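Local coordinates for protein N-acetylglucosaminidase (Paenibacillus barengoltzii, PDB 6INX) that is a family 18 glycoside hydrolase, an N-acetylglucosaminidase that probably cleaves linkages at N-acetylglucosamine in glycans, at residues V247-Y252 against V279-E284. Sequence-based numbering, arbitrary orientation.
Sequences VNRGLY and VRYWDE
Tyr281, on the edge strand 279-283, offers one ring face to the aliphatic part of Arg249. CD of the arginine sits over the ring centre, 3.6 Å from Tyr281 CD1, in a CH-pi contact only 14° off the ring normal, while CB and CG reach the CE2 and CZ side. Arg249 CG stands anti to its carbonyl carbon (chi1 -57°), and the extended chain from there crosses the tyrosine at about a right angle. The guanidinium rises off the face toward the CE1 side, its edge to Tyr281 CE1 and its plane 68° from the ring; with Arg249 CZ 5.8 Å from the Tyr281 centroid, any cation-pi attraction is weak. Val279 CG1 covers the opposite face, nearer the rim, so the ring lies between two aliphatic groups.

Two residues on, Asp283 reaches for the same loop, its OD2 3.8 Å from Leu251 CD2. The main polar partner of OD2 is His197 NE2, outside the two segments; a water 2.6 Å from Asp283 OD2 donates to it as well. The same water, in the plane of the Tyr252 ring at its edge, is hydrogen-bonded to Tyr252 OH and bridges loop and strand. OD1 accepts from the backbone of Glu285 and Ala286, which should fix the carboxylate's rotation.

The arrangement lays the loop between strands 237-241 and 260-264 over one face of the five-stranded antiparallel sheet, at its outermost strand, consistent with the alpha+beta insertion that many family 18 enzymes carry on their TIM barrel.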
ATOM      1  N   VAL A 247      -8.672  17.866  10.319  1.00 16.38           N
ATOM      2  CA  VAL A 247      -8.660  16.889  11.400  1.00 14.93           C
ATOM      3  C   VAL A 247      -7.239  16.356  11.512  1.00 11.82           C
ATOM      4  O   VAL A 247      -6.588  16.096  10.495  1.00 12.69           O
ATOM      5  CB  VAL A 247      -9.637  15.735  11.091  1.00 15.05           C
ATOM      6  CG1 VAL A 247      -9.561  14.664  12.178  1.00 16.11           C
ATOM      7  CG2 VAL A 247     -11.063  16.252  10.922  1.00 17.91           C
ATOM      8  N   ASN A 248      -6.737  16.205  12.739  1.00 14.33           N
ATOM      9  CA  ASN A 248      -5.413  15.617  12.964  1.00 12.85           C
ATOM     10  C   ASN A 248      -4.310  16.378  12.228  1.00 13.43           C
ATOM     11  O   ASN A 248      -3.326  15.782  11.779  1.00 13.82           O
ATOM     12  CB  ASN A 248      -5.379  14.127  12.586  1.00 13.67           C
ATOM     13  CG  ASN A 248      -4.189  13.387  13.175  1.00 17.17           C
ATOM     14  OD1 ASN A 248      -3.801  13.615  14.322  1.00 16.30           O
ATOM     15  ND2 ASN A 248      -3.598  12.493  12.381  1.00 15.83           N
ATOM     16  N   ARG A 249      -4.472  17.702  12.093  1.00 12.60           N
ATOM     17  CA  ARG A 249      -3.493  18.554  11.409  1.00 12.48           C
ATOM     18  C   ARG A 249      -3.280  18.123   9.961  1.00 11.30           C
ATOM     19  O   ARG A 249      -2.198  18.314   9.403  1.00 12.38           O
ATOM     20  CB  ARG A 249      -2.157  18.647  12.158  1.00 13.91           C
ATOM     21  CG  ARG A 249      -2.277  19.152  13.591  1.00 18.19           C
ATOM     22  CD  ARG A 249      -0.991  18.901  14.351  1.00 22.98           C
ATOM     23  NE  ARG A 249      -1.237  18.849  15.787  1.00 29.61           N
ATOM     24  CZ  ARG A 249      -1.593  17.747  16.439  1.00 34.92           C
ATOM     25  NH1 ARG A 249      -1.731  16.602  15.784  1.00 31.36           N
ATOM     26  NH2 ARG A 249      -1.806  17.789  17.747  1.00 37.74           N
ATOM     27  N   GLY A 250      -4.317  17.558   9.349  1.00 12.65           N
ATOM     28  CA  GLY A 250      -4.264  17.137   7.960  1.00 11.41           C
ATOM     29  C   GLY A 250      -3.632  15.780   7.714  1.00  9.88           C
ATOM     30  O   GLY A 250      -3.631  15.326   6.563  1.00 11.69           O
ATOM     31  N   LEU A 251      -3.083  15.129   8.740  1.00 12.45           N
ATOM     32  CA  LEU A 251      -2.300  13.910   8.583  1.00 12.15           C
ATOM     33  C   LEU A 251      -3.215  12.691   8.607  1.00 10.71           C
ATOM     34  O   LEU A 251      -4.057  12.550   9.501  1.00 11.78           O
ATOM     35  CB  LEU A 251      -1.261  13.827   9.702  1.00 12.29           C
ATOM     36  CG  LEU A 251      -0.270  12.667   9.660  1.00 10.56           C
ATOM     37  CD1 LEU A 251       0.631  12.768   8.444  1.00 12.68           C
ATOM     38  CD2 LEU A 251       0.579  12.650  10.919  1.00 13.23           C
ATOM     39  N   TYR A 252      -3.075  11.833   7.597  1.00  9.88           N
ATOM     40  CA  TYR A 252      -3.872  10.605   7.470  1.00 12.09           C
ATOM     41  C   TYR A 252      -5.347  10.919   7.235  1.00 11.12           C
ATOM     42  O   TYR A 252      -6.241  10.272   7.783  1.00 11.68           O
ATOM     43  CB  TYR A 252      -3.641   9.604   8.616  1.00 12.49           C
ATOM     44  CG  TYR A 252      -2.174   9.393   8.888  1.00 10.59           C
ATOM     45  CD1 TYR A 252      -1.266   9.325   7.839  1.00 11.31           C
ATOM     46  CD2 TYR A 252      -1.686   9.312  10.178  1.00 11.85           C
ATOM     47  CE1 TYR A 252       0.075   9.157   8.066  1.00 13.19           C
ATOM     48  CE2 TYR A 252      -0.333   9.144  10.413  1.00  9.69           C
ATOM     49  CZ  TYR A 252       0.539   9.077   9.345  1.00 11.36           C
ATOM     50  OH  TYR A 252       1.895   8.926   9.548  1.00 14.61           O
ATOM     51  N   VAL A 279       1.082  26.080   8.886  1.00 16.06           N
ATOM     52  CA  VAL A 279       1.825  25.834  10.113  1.00 15.29           C
ATOM     53  C   VAL A 279       2.717  24.617   9.911  1.00 15.47           C
ATOM     54  O   VAL A 279       2.271  23.592   9.378  1.00 13.61           O
ATOM     55  CB  VAL A 279       0.863  25.615  11.291  1.00 15.40           C
ATOM     56  CG1 VAL A 279       1.642  25.355  12.560  1.00 17.57           C
ATOM     57  CG2 VAL A 279      -0.055  26.816  11.443  1.00 18.97           C
ATOM     58  N   ARG A 280       3.977  24.726  10.324  1.00 14.19           N
ATOM     59  CA  ARG A 280       4.864  23.572  10.318  1.00 13.86           C
ATOM     60  C   ARG A 280       4.674  22.742  11.578  1.00 15.51           C
ATOM     61  O   ARG A 280       4.709  23.265  12.702  1.00 16.01           O
ATOM     62  CB  ARG A 280       6.326  23.998  10.191  1.00 13.70           C
ATOM     63  CG  ARG A 280       7.301  22.827  10.270  1.00 13.98           C
ATOM     64  CD  ARG A 280       8.721  23.324  10.422  1.00 15.59           C
ATOM     65  NE  ARG A 280       9.738  22.269  10.364  1.00 15.81           N
ATOM     66  CZ  ARG A 280      10.166  21.558  11.407  1.00 15.68           C
ATOM     67  NH1 ARG A 280       9.637  21.740  12.620  1.00 14.85           N
ATOM     68  NH2 ARG A 280      11.117  20.644  11.246  1.00 18.28           N
ATOM     69  N   TYR A 281       4.475  21.447  11.382  1.00 13.28           N
ATOM     70  CA  TYR A 281       4.420  20.470  12.451  1.00 14.58           C
ATOM     71  C   TYR A 281       5.558  19.476  12.276  1.00 14.18           C
ATOM     72  O   TYR A 281       6.061  19.265  11.166  1.00 14.40           O
ATOM     73  CB  TYR A 281       3.079  19.739  12.431  1.00 15.60           C
ATOM     74  CG  TYR A 281       1.917  20.682  12.621  1.00 15.93           C
ATOM     75  CD1 TYR A 281       1.648  21.237  13.873  1.00 17.05           C
ATOM     76  CD2 TYR A 281       1.103  21.037  11.559  1.00 15.01           C
ATOM     77  CE1 TYR A 281       0.599  22.101  14.051  1.00 18.28           C
ATOM     78  CE2 TYR A 281       0.039  21.904  11.728  1.00 16.65           C
ATOM     79  CZ  TYR A 281      -0.210  22.431  12.983  1.00 17.35           C
ATOM     80  OH  TYR A 281      -1.258  23.305  13.153  1.00 22.49           O
ATOM     81  N   TRP A 282       5.990  18.898  13.385  1.00 15.42           N
ATOM     82  CA  TRP A 282       7.026  17.879  13.391  1.00 13.83           C
ATOM     83  C   TRP A 282       6.422  16.578  13.892  1.00 14.53           C
ATOM     84  O   TRP A 282       5.815  16.541  14.969  1.00 14.93           O
ATOM     85  CB  TRP A 282       8.205  18.300  14.276  1.00 14.30           C
ATOM     86  CG  TRP A 282       9.294  17.266  14.387  1.00 13.28           C
ATOM     87  CD1 TRP A 282       9.570  16.475  15.463  1.00 17.00           C
ATOM     88  CD2 TRP A 282      10.244  16.898  13.370  1.00 12.54           C
ATOM     89  NE1 TRP A 282      10.630  15.644  15.184  1.00 16.63           N
ATOM     90  CE2 TRP A 282      11.059  15.883  13.905  1.00 14.68           C
ATOM     91  CE3 TRP A 282      10.482  17.330  12.062  1.00 15.49           C
ATOM     92  CZ2 TRP A 282      12.098  15.302  13.185  1.00 16.73           C
ATOM     93  CZ3 TRP A 282      11.517  16.744  11.348  1.00 13.31           C
ATOM     94  CH2 TRP A 282      12.308  15.744  11.909  1.00 15.90           C
ATOM     95  N   ASP A 283       6.556  15.521  13.095  1.00 12.96           N
ATOM     96  CA  ASP A 283       6.124  14.183  13.489  1.00 11.47           C
ATOM     97  C   ASP A 283       7.301  13.514  14.191  1.00 13.21           C
ATOM     98  O   ASP A 283       8.260  13.079  13.546  1.00 14.33           O
ATOM     99  CB  ASP A 283       5.679  13.406  12.252  1.00 13.41           C
ATOM    100  CG  ASP A 283       5.049  12.077  12.585  1.00 15.17           C
ATOM    101  OD1 ASP A 283       5.485  11.442  13.564  1.00 12.52           O
ATOM    102  OD2 ASP A 283       4.138  11.654  11.839  1.00 13.40           O
ATOM    103  N   GLU A 284       7.232  13.444  15.525  1.00 13.52           N
ATOM    104  CA  GLU A 284       8.326  12.893  16.313  1.00 14.85           C
ATOM    105  C   GLU A 284       8.497  11.396  16.120  1.00 15.98           C
ATOM    106  O   GLU A 284       9.569  10.869  16.427  1.00 18.34           O
ATOM    107  CB  GLU A 284       8.124  13.199  17.804  1.00 18.83           C
ATOM    108  CG  GLU A 284       8.263  14.667  18.167  1.00 27.74           C
ATOM    109  CD  GLU A 284       8.195  14.907  19.665  1.00 39.73           C
ATOM    110  OE1 GLU A 284       9.044  14.354  20.399  1.00 41.87           O
ATOM    111  OE2 GLU A 284       7.293  15.649  20.109  1.00 44.53           O
TER
HETATM  112  O   HOH W   1       2.851   9.394  11.920  1.00 15.89           O